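PDB 5AWV: putative hexose oxidase from Nonomuraea sp. ATCC 39727, which probably oxidises a hexose of glycopeptide antibiotics, binding teicoplanin beside an FAD cofactor that is covalently attached to the protein. Local coordinates for residues A368-R374 against D464-Y470; L375-Q379 against V452-T456; A397-Y403 against I423-I429. All coordinates share one frame; numbering follows the deposited sequence.

Interaction 1: residues A368-R374 against D464-Y470; sequences AGYLRKR and DVSDGAY. With FAD (flavin-adenine dinucleotide), chain M.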
loop_
_atom_site.group_PDB
_atom_site.type_symbol
_atom_site.label_atom_id
_atom_site.label_comp_id
_atom_site.label_asym_id
_atom_site.label_seq_id
_atom_site.Cartn_x
_atom_site.Cartn_y
_atom_site.Cartn_z
ATOM N N ALA A 368 -13.295 -5.386 -5.077
ATOM C CA ALA A 368 -13.525 -4.777 -3.716
ATOM C C ALA A 368 -14.753 -3.871 -3.639
ATOM O O ALA A 368 -15.259 -3.373 -4.648
ATOM C CB ALA A 368 -12.265 -3.941 -3.361
ATOM N N GLY A 369 -15.241 -3.696 -2.422
ATOM C CA GLY A 369 -16.364 -2.815 -2.086
ATOM C C GLY A 369 -16.226 -2.351 -0.663
ATOM O O GLY A 369 -15.543 -3.010 0.156
ATOM N N TYR A 370 -16.825 -1.202 -0.337
ATOM C CA TYR A 370 -17.014 -0.769 1.004
ATOM C C TYR A 370 -18.429 -1.135 1.467
ATOM O O TYR A 370 -19.373 -0.982 0.707
ATOM C CB TYR A 370 -16.918 0.722 1.078
ATOM C CG TYR A 370 -15.538 1.274 1.148
ATOM C CD1 TYR A 370 -14.884 1.352 2.386
ATOM C CD2 TYR A 370 -14.936 1.837 0.027
ATOM C CE1 TYR A 370 -13.624 1.923 2.487
ATOM C CE2 TYR A 370 -13.656 2.407 0.124
ATOM C CZ TYR A 370 -13.000 2.452 1.352
ATOM O OH TYR A 370 -11.752 2.984 1.517
ATOM N N LEU A 371 -18.572 -1.487 2.726
ATOM C CA LEU A 371 -19.861 -1.617 3.404
ATOM C C LEU A 371 -20.088 -0.567 4.452
ATOM O O LEU A 371 -19.289 -0.460 5.372
ATOM C CB LEU A 371 -19.962 -3.009 4.058
ATOM C CG LEU A 371 -20.090 -4.167 3.031
ATOM C CD1 LEU A 371 -19.935 -5.488 3.726
ATOM C CD2 LEU A 371 -21.384 -4.098 2.228
ATOM N N ARG A 372 -21.278 0.057 4.419
ATOM C CA ARG A 372 -21.825 0.894 5.510
ATOM C C ARG A 372 -22.751 0.152 6.441
ATOM O O ARG A 372 -22.930 0.569 7.552
ATOM C CB ARG A 372 -22.653 2.069 4.940
ATOM C CG ARG A 372 -21.902 2.895 3.965
ATOM C CD ARG A 372 -22.864 3.842 3.252
ATOM N NE ARG A 372 -23.216 4.905 4.216
ATOM C CZ ARG A 372 -24.274 5.702 4.121
ATOM N NH1 ARG A 372 -25.182 5.550 3.152
ATOM N NH2 ARG A 372 -24.452 6.659 5.018
ATOM N N LYS A 373 -23.329 -0.939 5.971
ATOM C CA LYS A 373 -24.239 -1.817 6.717
ATOM C C LYS A 373 -23.817 -3.219 6.309
ATOM O O LYS A 373 -23.058 -3.374 5.339
ATOM C CB LYS A 373 -25.663 -1.568 6.307
ATOM C CG LYS A 373 -26.179 -0.280 6.794
ATOM C CD LYS A 373 -27.513 -0.015 6.116
ATOM C CE LYS A 373 -28.700 -0.330 6.973
ATOM N NZ LYS A 373 -29.390 0.950 7.340
ATOM N N ARG A 374 -24.332 -4.247 6.989
ATOM C CA ARG A 374 -24.047 -5.589 6.534
ATOM C C ARG A 374 -24.560 -5.878 5.163
ATOM O O ARG A 374 -25.571 -5.315 4.657
ATOM C CB ARG A 374 -24.582 -6.627 7.514
ATOM C CG ARG A 374 -26.121 -6.738 7.510
ATOM C CD ARG A 374 -26.443 -8.081 8.118
ATOM N NE ARG A 374 -27.832 -8.373 8.396
ATOM C CZ ARG A 374 -28.670 -9.018 7.598
ATOM N NH1 ARG A 374 -28.302 -9.386 6.382
ATOM N NH2 ARG A 374 -29.889 -9.333 8.072
ATOM N N ASP A 464 -27.533 2.737 0.484
ATOM C CA ASP A 464 -27.642 2.567 1.932
ATOM C C ASP A 464 -26.665 1.572 2.444
ATOM O O ASP A 464 -26.317 1.668 3.599
ATOM C CB ASP A 464 -29.074 2.063 2.350
ATOM C CG ASP A 464 -29.472 2.483 3.758
ATOM O OD1 ASP A 464 -29.284 3.705 4.145
ATOM O OD2 ASP A 464 -30.097 1.607 4.481
ATOM N N VAL A 465 -26.333 0.553 1.640
ATOM C CA VAL A 465 -25.538 -0.539 2.111
ATOM C C VAL A 465 -24.112 -0.415 1.670
ATOM O O VAL A 465 -23.200 -0.630 2.486
ATOM C CB VAL A 465 -26.094 -1.934 1.668
ATOM C CG1 VAL A 465 -25.144 -3.040 2.090
ATOM C CG2 VAL A 465 -27.439 -2.168 2.339
ATOM N N SER A 466 -23.913 -0.160 0.407
ATOM C CA SER A 466 -22.512 -0.068 -0.138
ATOM C C SER A 466 -22.006 1.380 -0.275
ATOM O O SER A 466 -22.812 2.336 -0.309
ATOM C CB SER A 466 -22.446 -0.749 -1.481
ATOM O OG SER A 466 -22.475 -2.166 -1.296
ATOM N N ASP A 467 -20.657 1.518 -0.390
ATOM C CA ASP A 467 -20.067 2.824 -0.580
ATOM C C ASP A 467 -18.901 2.919 -1.546
ATOM O O ASP A 467 -17.962 3.641 -1.305
ATOM C CB ASP A 467 -19.740 3.467 0.790
ATOM C CG ASP A 467 -19.925 4.961 0.776
ATOM O OD1 ASP A 467 -20.725 5.463 -0.076
ATOM O OD2 ASP A 467 -19.235 5.679 1.530
ATOM N N GLY A 468 -19.043 2.263 -2.690
ATOM C CA GLY A 468 -18.039 2.227 -3.706
ATOM C C GLY A 468 -16.827 1.365 -3.366
ATOM O O GLY A 468 -16.997 0.362 -2.707
ATOM N N ALA A 469 -15.633 1.804 -3.773
ATOM C CA ALA A 469 -14.430 1.041 -3.721
ATOM C C ALA A 469 -13.224 1.877 -3.349
ATOM O O ALA A 469 -13.320 3.072 -3.322
ATOM C CB ALA A 469 -14.225 0.275 -5.029
ATOM N N TYR A 470 -12.164 1.171 -2.950
ATOM C CA TYR A 470 -10.983 1.693 -2.350
ATOM C C TYR A 470 -9.874 1.669 -3.449
ATOM O O TYR A 470 -9.545 0.601 -3.990
ATOM C CB TYR A 470 -10.596 0.826 -1.205
ATOM C CG TYR A 470 -9.241 1.095 -0.575
ATOM C CD1 TYR A 470 -8.810 2.391 -0.295
ATOM C CD2 TYR A 470 -8.415 0.045 -0.203
ATOM C CE1 TYR A 470 -7.579 2.618 0.306
ATOM C CE2 TYR A 470 -7.203 0.255 0.444
ATOM C CZ TYR A 470 -6.782 1.538 0.734
ATOM O OH TYR A 470 -5.552 1.703 1.355
HETATM P PA FAD M . 3.530 -0.067 -6.779
HETATM O O1A FAD M . 3.029 -1.230 -7.610
HETATM O O2A FAD M . 4.951 0.246 -6.701
HETATM O O5B FAD M . 2.732 1.249 -7.145
HETATM C C5B FAD M . 1.267 1.312 -7.224
HETATM C C4B FAD M . 0.851 2.492 -8.044
HETATM O O4B FAD M . 1.271 3.745 -7.492
HETATM C C3B FAD M . 1.341 2.512 -9.501
HETATM O O3B FAD M . 0.452 3.198 -10.416
HETATM C C2B FAD M . 2.623 3.260 -9.306
HETATM O O2B FAD M . 3.070 3.773 -10.517
HETATM C C1B FAD M . 2.272 4.303 -8.298
HETATM N N9A FAD M . 3.432 4.734 -7.554
HETATM C C8A FAD M . 4.329 4.024 -6.858
HETATM N N7A FAD M . 5.227 4.817 -6.233
HETATM C C5A FAD M . 4.900 6.073 -6.508
HETATM C C6A FAD M . 5.485 7.399 -6.218
HETATM N N6A FAD M . 6.592 7.449 -5.483
HETATM N N1A FAD M . 4.821 8.491 -6.703
HETATM C C2A FAD M . 3.702 8.373 -7.476
HETATM N N3A FAD M . 3.129 7.187 -7.823
HETATM C C4A FAD M . 3.737 6.044 -7.395
HETATM N N1 FAD M . -3.547 -1.853 1.252
HETATM C C2 FAD M . -4.068 -1.445 2.448
HETATM O O2 FAD M . -4.495 -0.273 2.557
HETATM N N3 FAD M . -4.112 -2.244 3.525
HETATM C C4 FAD M . -3.525 -3.459 3.539
HETATM O O4 FAD M . -3.533 -4.178 4.563
HETATM C C4X FAD M . -2.909 -3.956 2.301
HETATM N N5 FAD M . -2.292 -5.187 2.221
HETATM C C5X FAD M . -1.632 -5.611 1.099
HETATM C C6 FAD M . -0.966 -6.854 1.131
HETATM C C7 FAD M . -0.398 -7.258 -0.107
HETATM C C7M FAD M . 0.316 -8.633 -0.168
HETATM C C8 FAD M . -0.405 -6.394 -1.353
HETATM C C8M FAD M . 0.440 -6.735 -2.558
HETATM C C9 FAD M . -1.036 -5.133 -1.279
HETATM C C9A FAD M . -1.660 -4.734 -0.134
HETATM N N10 FAD M . -2.331 -3.486 -0.025
HETATM C C10 FAD M . -2.924 -3.055 1.151
HETATM C "C1'" FAD M . -2.443 -2.579 -1.213
HETATM C "C2'" FAD M . -1.394 -1.533 -1.252
HETATM O "O2'" FAD M . -1.807 -0.524 -0.350
HETATM C "C3'" FAD M . -1.450 -1.012 -2.639
HETATM O "O3'" FAD M . -1.189 -2.137 -3.480
HETATM C "C4'" FAD M . -0.375 0.091 -2.846
HETATM O "O4'" FAD M . -0.788 0.865 -3.975
HETATM C "C5'" FAD M . 0.944 -0.571 -3.150
HETATM O "O5'" FAD M . 1.993 0.415 -3.222
HETATM P P FAD M . 3.389 -0.005 -3.805
HETATM O O1P FAD M . 4.319 1.102 -3.702
HETATM O O2P FAD M . 3.899 -1.300 -3.235
HETATM O O3P FAD M . 2.944 -0.404 -5.291
HETATM O O HOH W 1 -20.056 -3.238 -0.928
#
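Y370 and Y470 meet at a slant, not as a stack: the Y370 ring lies with its edge against the peptide atoms of G468 and A469, and its CE2 packs 3.7 Å from Y470 CB. Y370 CG stands beside its backbone N (chi1 -82°), which carries the ring along the loop and its hydroxyl close to Y470 CD1, where OH is hydrogen-bonded to K425 NZ. Y470 leads the other way. With CG opposite its own N (chi1 171°), its ring leads away from 368-374 toward the flavin, and OH donates a short 2.5 Å bond to FAD O2, which lies in the plane of the ring at its edge.

Between the two backbones, three hydrogen bonds set the spacing. Y370 N donates to G468 O at 2.8 Å, and R372 N to V465 O at the same 2.8 Å. Y370 O takes D467 N from above its carbonyl plane (3.0 Å) and also a water shared with S466 OG. L371 CD2 runs alongside V465 CG1, 3.9 Å apart. At the exposed end K373 NZ forms a salt bridge with D464 OD2 (3.0 Å), arriving above the carboxylate plane. R372 lays its CG against D467 CB while its guanidinium pairs with D421, and D467 pairs with K496.

Strand 363-371 is thus hydrogen-bonded to the loop carrying Y470, whose hydroxyl also bonds N472 ND2; its short bond to O2 would probably polarise the flavin C2=O2 group.

Interaction 2: residues L375-Q379 against V452-T456; sequences LTDRQ and VYAET. With N1L (2-amino-2-deoxy-beta-D-glucopyranuronic acid), chain B.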
loop_
_atom_site.group_PDB
_atom_site.type_symbol
_atom_site.label_atom_id
_atom_site.label_comp_id
_atom_site.label_asym_id
_atom_site.label_seq_id
_atom_site.Cartn_x
_atom_site.Cartn_y
_atom_site.Cartn_z
ATOM N N LEU A 375 -23.908 -6.841 4.567
ATOM C CA LEU A 375 -24.463 -7.494 3.400
ATOM C C LEU A 375 -25.912 -7.918 3.646
ATOM O O LEU A 375 -26.266 -8.385 4.710
ATOM C CB LEU A 375 -23.623 -8.706 3.015
ATOM C CG LEU A 375 -22.232 -8.456 2.421
ATOM C CD1 LEU A 375 -21.411 -9.756 2.279
ATOM C CD2 LEU A 375 -22.258 -7.753 1.041
ATOM N N THR A 376 -26.769 -7.741 2.661
ATOM C CA THR A 376 -28.187 -8.032 2.810
ATOM C C THR A 376 -28.336 -9.534 2.737
ATOM O O THR A 376 -27.385 -10.313 2.398
ATOM C CB THR A 376 -29.027 -7.439 1.636
ATOM O OG1 THR A 376 -28.711 -8.149 0.441
ATOM C CG2 THR A 376 -28.783 -5.965 1.520
ATOM N N ASP A 377 -29.539 -9.979 3.071
ATOM C CA ASP A 377 -29.811 -11.393 3.031
ATOM C C ASP A 377 -29.609 -11.998 1.649
ATOM O O ASP A 377 -29.085 -13.080 1.552
ATOM C CB ASP A 377 -31.234 -11.670 3.521
ATOM C CG ASP A 377 -31.458 -11.249 4.980
ATOM O OD1 ASP A 377 -30.461 -11.078 5.751
ATOM O OD2 ASP A 377 -32.648 -11.039 5.336
ATOM N N ARG A 378 -29.959 -11.256 0.604
ATOM C CA ARG A 378 -29.800 -11.693 -0.782
ATOM C C ARG A 378 -28.362 -11.718 -1.212
ATOM O O ARG A 378 -27.913 -12.590 -1.928
ATOM C CB ARG A 378 -30.622 -10.813 -1.701
ATOM C CG ARG A 378 -32.114 -10.819 -1.310
ATOM C CD ARG A 378 -33.016 -10.026 -2.252
ATOM N NE ARG A 378 -33.139 -10.683 -3.539
ATOM C CZ ARG A 378 -33.902 -10.269 -4.543
ATOM N NH1 ARG A 378 -34.691 -9.185 -4.422
ATOM N NH2 ARG A 378 -33.887 -10.952 -5.680
ATOM N N GLN A 379 -27.584 -10.807 -0.667
ATOM C CA GLN A 379 -26.146 -10.778 -0.898
ATOM C C GLN A 379 -25.456 -11.903 -0.206
ATOM O O GLN A 379 -24.567 -12.523 -0.756
ATOM C CB GLN A 379 -25.571 -9.418 -0.484
ATOM C CG GLN A 379 -26.003 -8.263 -1.442
ATOM C CD GLN A 379 -25.418 -6.913 -1.068
ATOM O OE1 GLN A 379 -24.825 -6.244 -1.896
ATOM N NE2 GLN A 379 -25.587 -6.517 0.139
ATOM N N VAL A 452 -23.319 -10.705 -6.158
ATOM C CA VAL A 452 -23.462 -9.903 -4.939
ATOM C C VAL A 452 -24.050 -8.537 -5.228
ATOM O O VAL A 452 -24.966 -8.116 -4.541
ATOM C CB VAL A 452 -22.105 -9.806 -4.187
ATOM C CG1 VAL A 452 -22.149 -8.797 -3.062
ATOM C CG2 VAL A 452 -21.730 -11.141 -3.661
ATOM N N TYR A 453 -23.555 -7.884 -6.291
ATOM C CA TYR A 453 -23.942 -6.528 -6.626
ATOM C C TYR A 453 -24.988 -6.483 -7.755
ATOM O O TYR A 453 -25.168 -5.435 -8.387
ATOM C CB TYR A 453 -22.708 -5.637 -6.916
ATOM C CG TYR A 453 -21.807 -5.520 -5.667
ATOM C CD1 TYR A 453 -22.256 -4.873 -4.502
ATOM C CD2 TYR A 453 -20.564 -6.112 -5.638
ATOM C CE1 TYR A 453 -21.454 -4.792 -3.365
ATOM C CE2 TYR A 453 -19.805 -6.071 -4.473
ATOM C CZ TYR A 453 -20.248 -5.400 -3.392
ATOM O OH TYR A 453 -19.431 -5.390 -2.265
ATOM N N ALA A 454 -25.815 -7.538 -7.854
ATOM C CA ALA A 454 -26.733 -7.681 -9.009
ATOM C C ALA A 454 -27.806 -6.609 -9.090
ATOM O O ALA A 454 -28.181 -6.168 -10.192
ATOM C CB ALA A 454 -27.330 -9.100 -9.104
ATOM N N GLU A 455 -28.221 -6.110 -7.963
ATOM C CA GLU A 455 -29.256 -5.095 -7.942
ATOM C C GLU A 455 -28.739 -3.691 -8.378
ATOM O O GLU A 455 -29.524 -2.834 -8.730
ATOM C CB GLU A 455 -29.921 -5.027 -6.568
ATOM C CG GLU A 455 -30.756 -6.262 -6.202
ATOM C CD GLU A 455 -31.786 -5.991 -5.060
ATOM O OE1 GLU A 455 -31.598 -5.069 -4.208
ATOM O OE2 GLU A 455 -32.809 -6.693 -4.992
ATOM N N THR A 456 -27.435 -3.453 -8.397
ATOM C CA THR A 456 -26.886 -2.131 -8.850
ATOM C C THR A 456 -25.823 -2.336 -9.911
ATOM O O THR A 456 -24.676 -1.852 -9.805
ATOM C CB THR A 456 -26.259 -1.377 -7.685
ATOM O OG1 THR A 456 -25.271 -2.209 -7.051
ATOM C CG2 THR A 456 -27.334 -0.999 -6.701
HETATM C C1 N1L B . -38.039 -8.729 -3.035
HETATM C C2 N1L B . -39.373 -7.925 -3.447
HETATM C C3 N1L B . -38.988 -6.482 -4.029
HETATM C C4 N1L B . -37.939 -5.773 -3.160
HETATM C C5 N1L B . -36.724 -6.741 -2.923
HETATM C C6 N1L B . -35.542 -6.007 -2.233
HETATM N N2 N1L B . -40.399 -8.379 -4.160
HETATM O O3 N1L B . -40.247 -5.791 -4.022
HETATM O O4 N1L B . -37.544 -4.601 -3.950
HETATM O O5 N1L B . -37.155 -7.959 -2.160
HETATM O O6B N1L B . -34.454 -6.961 -2.116
HETATM O O6A N1L B . -35.990 -5.425 -0.996
#
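At the capped N-terminus of helix 377-387, L375, R378 and Q379 reach across to V452 of helix 438-452 and to E455, three residues later. T376 is the N-cap: its OG1 accepts from Q379 N at 3.1 Å. Next to this turn L375 CD2 touches V452 CG1 (4.2 Å), and Q379 CG lies 3.3 Å from V452 O. V452 CG1 also covers one face of the Y453 ring, whose hydroxyl is bonded to that of Y428.

The outer part of the contact is charged. R378 bends at its third torsion (chi3 70°), which turns the guanidinium toward both E455 and the uronic acid sugar of a bound glycopeptide. E455 OE2 sits over one face of the guanidinium, 3.2 Å from NH1, with the two planes 78° apart. This salt bridge rests on charge alone, since no N-H points at the oxygen. The sugar O6B, by contrast, lies at the edge, and R378 NH1 donates to it at 3.2 Å with an angle of 159°. NH2 bonds to the peptide backbone of the ligand.

One arginine therefore uses N-H bonds of NH1 and NH2 on the antibiotic, while its charge probably offsets the closeness of E455 OE2 to the sugar carboxylate, 3.3 Å from O6B.

Interaction 3: residues A397-Y403 against I423-I429; sequences AVWLIGY and ILKVNYI. With N1L (2-amino-2-deoxy-beta-D-glucopyranuronic acid), chain C.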
loop_
_atom_site.group_PDB
_atom_site.type_symbol
_atom_site.label_atom_id
_atom_site.label_comp_id
_atom_site.label_asym_id
_atom_site.label_seq_id
_atom_site.Cartn_x
_atom_site.Cartn_y
_atom_site.Cartn_z
ATOM N N ALA A 397 -12.031 -16.587 -2.208
ATOM C CA ALA A 397 -12.421 -16.140 -0.880
ATOM C C ALA A 397 -13.184 -14.810 -0.893
ATOM O O ALA A 397 -13.078 -13.995 -1.876
ATOM C CB ALA A 397 -11.212 -16.073 0.029
ATOM N N VAL A 398 -13.995 -14.618 0.151
ATOM C CA VAL A 398 -14.541 -13.294 0.517
ATOM C C VAL A 398 -13.977 -12.940 1.871
ATOM O O VAL A 398 -14.133 -13.731 2.838
ATOM C CB VAL A 398 -16.052 -13.310 0.588
ATOM C CG1 VAL A 398 -16.590 -11.931 1.047
ATOM C CG2 VAL A 398 -16.583 -13.693 -0.769
ATOM N N TRP A 399 -13.295 -11.799 1.971
ATOM C CA TRP A 399 -12.775 -11.291 3.241
ATOM C C TRP A 399 -13.567 -10.028 3.638
ATOM O O TRP A 399 -13.764 -9.141 2.785
ATOM C CB TRP A 399 -11.289 -10.900 3.146
ATOM C CG TRP A 399 -10.354 -12.000 2.900
ATOM C CD1 TRP A 399 -10.657 -13.304 2.603
ATOM C CD2 TRP A 399 -8.925 -11.912 2.908
ATOM N NE1 TRP A 399 -9.516 -14.014 2.430
ATOM C CE2 TRP A 399 -8.432 -13.186 2.620
ATOM C CE3 TRP A 399 -8.022 -10.874 3.169
ATOM C CZ2 TRP A 399 -7.056 -13.457 2.550
ATOM C CZ3 TRP A 399 -6.651 -11.138 3.124
ATOM C CH2 TRP A 399 -6.185 -12.411 2.789
ATOM N N LEU A 400 -14.010 -9.979 4.886
ATOM C CA LEU A 400 -14.782 -8.882 5.413
ATOM C C LEU A 400 -13.869 -8.278 6.485
ATOM O O LEU A 400 -13.575 -8.913 7.510
ATOM C CB LEU A 400 -16.076 -9.377 5.976
ATOM C CG LEU A 400 -17.077 -9.931 4.920
ATOM C CD1 LEU A 400 -17.812 -11.135 5.442
ATOM C CD2 LEU A 400 -18.060 -8.854 4.532
ATOM N N ILE A 401 -13.287 -7.110 6.184
ATOM C CA ILE A 401 -12.171 -6.548 6.951
ATOM C C ILE A 401 -12.694 -5.414 7.785
ATOM O O ILE A 401 -13.316 -4.486 7.211
ATOM C CB ILE A 401 -11.104 -6.026 5.943
ATOM C CG1 ILE A 401 -10.673 -7.138 4.928
ATOM C CG2 ILE A 401 -9.873 -5.504 6.615
ATOM C CD1 ILE A 401 -9.902 -6.533 3.732
ATOM N N GLY A 402 -12.486 -5.505 9.093
ATOM C CA GLY A 402 -12.883 -4.464 10.068
ATOM C C GLY A 402 -12.353 -3.082 9.687
ATOM O O GLY A 402 -11.215 -2.970 9.347
ATOM N N TYR A 403 -13.226 -2.097 9.703
ATOM C CA TYR A 403 -12.899 -0.702 9.344
ATOM C C TYR A 403 -13.712 0.270 10.206
ATOM O O TYR A 403 -14.276 -0.135 11.185
ATOM C CB TYR A 403 -13.130 -0.492 7.885
ATOM C CG TYR A 403 -12.427 0.716 7.263
ATOM C CD1 TYR A 403 -11.070 0.851 7.333
ATOM C CD2 TYR A 403 -13.175 1.724 6.635
ATOM C CE1 TYR A 403 -10.422 1.923 6.755
ATOM C CE2 TYR A 403 -12.576 2.809 5.982
ATOM C CZ TYR A 403 -11.188 2.919 6.061
ATOM O OH TYR A 403 -10.550 3.974 5.455
ATOM N N ILE A 423 -18.081 0.579 7.747
ATOM C CA ILE A 423 -17.798 -0.333 8.866
ATOM C C ILE A 423 -16.884 -1.494 8.424
ATOM O O ILE A 423 -16.184 -2.080 9.263
ATOM C CB ILE A 423 -19.116 -0.883 9.461
ATOM C CG1 ILE A 423 -19.930 -1.771 8.465
ATOM C CG2 ILE A 423 -19.983 0.244 9.915
ATOM C CD1 ILE A 423 -21.176 -2.497 9.084
ATOM N N LEU A 424 -16.901 -1.844 7.131
ATOM C CA LEU A 424 -16.097 -2.992 6.622
ATOM C C LEU A 424 -15.578 -2.672 5.258
ATOM O O LEU A 424 -16.267 -1.979 4.460
ATOM C CB LEU A 424 -17.016 -4.231 6.527
ATOM C CG LEU A 424 -17.509 -4.804 7.862
ATOM C CD1 LEU A 424 -18.764 -5.668 7.657
ATOM C CD2 LEU A 424 -16.396 -5.603 8.491
ATOM N N LYS A 425 -14.437 -3.252 4.914
ATOM C CA LYS A 425 -14.064 -3.288 3.561
ATOM C C LYS A 425 -14.297 -4.737 3.163
ATOM O O LYS A 425 -13.993 -5.678 3.940
ATOM C CB LYS A 425 -12.634 -2.880 3.298
ATOM C CG LYS A 425 -12.242 -1.444 3.818
ATOM C CD LYS A 425 -11.129 -0.858 2.916
ATOM C CE LYS A 425 -10.596 0.437 3.592
ATOM N NZ LYS A 425 -9.832 1.242 2.619
ATOM N N VAL A 426 -14.785 -4.935 1.984
ATOM C CA VAL A 426 -14.991 -6.357 1.535
ATOM C C VAL A 426 -14.179 -6.648 0.302
ATOM O O VAL A 426 -14.339 -5.952 -0.725
ATOM C CB VAL A 426 -16.513 -6.744 1.462
ATOM C CG1 VAL A 426 -17.322 -5.825 0.624
ATOM C CG2 VAL A 426 -16.698 -8.161 0.831
ATOM N N ASN A 427 -13.417 -7.738 0.328
ATOM C CA ASN A 427 -12.671 -8.178 -0.786
ATOM C C ASN A 427 -13.151 -9.530 -1.316
ATOM O O ASN A 427 -13.562 -10.422 -0.554
ATOM C CB ASN A 427 -11.170 -8.268 -0.461
ATOM C CG ASN A 427 -10.510 -6.884 -0.372
ATOM O OD1 ASN A 427 -11.127 -5.881 -0.673
ATOM N ND2 ASN A 427 -9.284 -6.848 0.057
ATOM N N TYR A 428 -13.104 -9.632 -2.613
ATOM C CA TYR A 428 -13.490 -10.809 -3.418
ATOM C C TYR A 428 -12.285 -11.235 -4.194
ATOM O O TYR A 428 -11.851 -10.562 -5.142
ATOM C CB TYR A 428 -14.717 -10.447 -4.288
ATOM C CG TYR A 428 -15.898 -9.806 -3.549
ATOM C CD1 TYR A 428 -15.958 -8.441 -3.371
ATOM C CD2 TYR A 428 -16.959 -10.562 -3.021
ATOM C CE1 TYR A 428 -17.006 -7.828 -2.759
ATOM C CE2 TYR A 428 -18.014 -9.944 -2.386
ATOM C CZ TYR A 428 -18.034 -8.578 -2.255
ATOM O OH TYR A 428 -19.060 -7.974 -1.588
ATOM N N ILE A 429 -11.703 -12.378 -3.801
ATOM C CA ILE A 429 -10.352 -12.786 -4.128
ATOM C C ILE A 429 -10.291 -14.122 -4.830
ATOM O O ILE A 429 -11.007 -15.024 -4.460
ATOM C CB ILE A 429 -9.497 -12.921 -2.873
ATOM C CG1 ILE A 429 -9.492 -11.605 -2.090
ATOM C CG2 ILE A 429 -8.016 -13.230 -3.178
ATOM C CD1 ILE A 429 -9.122 -11.793 -0.655
HETATM C C1 N1L C . -3.344 -9.741 0.764
HETATM C C2 N1L C . -4.364 -10.230 -0.388
HETATM C C3 N1L C . -4.985 -9.061 -1.176
HETATM C C4 N1L C . -5.643 -8.140 -0.170
HETATM C C5 N1L C . -4.547 -7.513 0.734
HETATM C C6 N1L C . -5.107 -6.446 1.711
HETATM N N2 N1L C . -3.760 -11.149 -1.350
HETATM O O3 N1L C . -6.050 -9.542 -2.126
HETATM O O4 N1L C . -6.486 -7.084 -0.859
HETATM O O5 N1L C . -3.930 -8.580 1.557
HETATM O O6B N1L C . -5.551 -6.957 2.963
HETATM O O6A N1L C . -6.241 -5.862 1.207
HETATM O O HOH W 2 -8.352 3.368 3.823
#
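A397 and I429 form a hydrogen-bonded antiparallel pair, A397 N giving to I429 O and I429 N to A397 O, each at 2.9 Å. V398 turns to the other side of the sheet, where CG1 meets V426 CG2 (3.8 Å) and CG2 lies beside the Y428 ring. W399, bonded twice to the backbone of N427, offers a ring face to I429, whose CD1 sits 3.5 Å from the centroid of the five-membered ring and 9° off its normal, a CH-pi contact. L400 CD2 then runs alongside V426. I401 N reaches K425 O at 2.8 Å almost straight. Past G402, Y403 N donates to I423 O at 3.0 Å from above the carbonyl plane; on its other side, against strand 363-371, I423 and L424 sit opposite L371 alone, a classic beta bulge.

Y403 CG is turned anti to its N (chi1 -161°), which brings the ring face over K425. K425 CE lies 3.6 Å from the ring centroid; K425 NZ, 4.5 Å from the same Y403 centroid, makes an off-centre cation-pi contact. A water bridges NZ and Y403 OH.

The rings of Y403, Y165 and Y470 would probably help stabilise a buried positive charge on K425, whose side chain comes within about 6 Å of FAD.

Overall arrangement
Along the chain the three contacts are nested: 397-403/423-429 lies inside the loop closed by interaction 2, which lies inside that of interaction 1. Interactions 1 and 3 have centres about 10 Å apart and share the seven-stranded antiparallel sheet, in which strand 363-371 is the outermost neighbour of 424-432; G369 O probably accepts from V426 N between them. Interaction 2 lies about 11 Å from interaction 1 and 15 Å from interaction 3, centre to centre, where the start of helix 377-387 meets the C-terminal part of helix 438-452 and the residues that follow. It packs against the sheet, Y453 OH meeting Y428 OH, so a peripheral glycopeptide contact adjoins the sheet that carries the flavin-facing loop and sugar pocket.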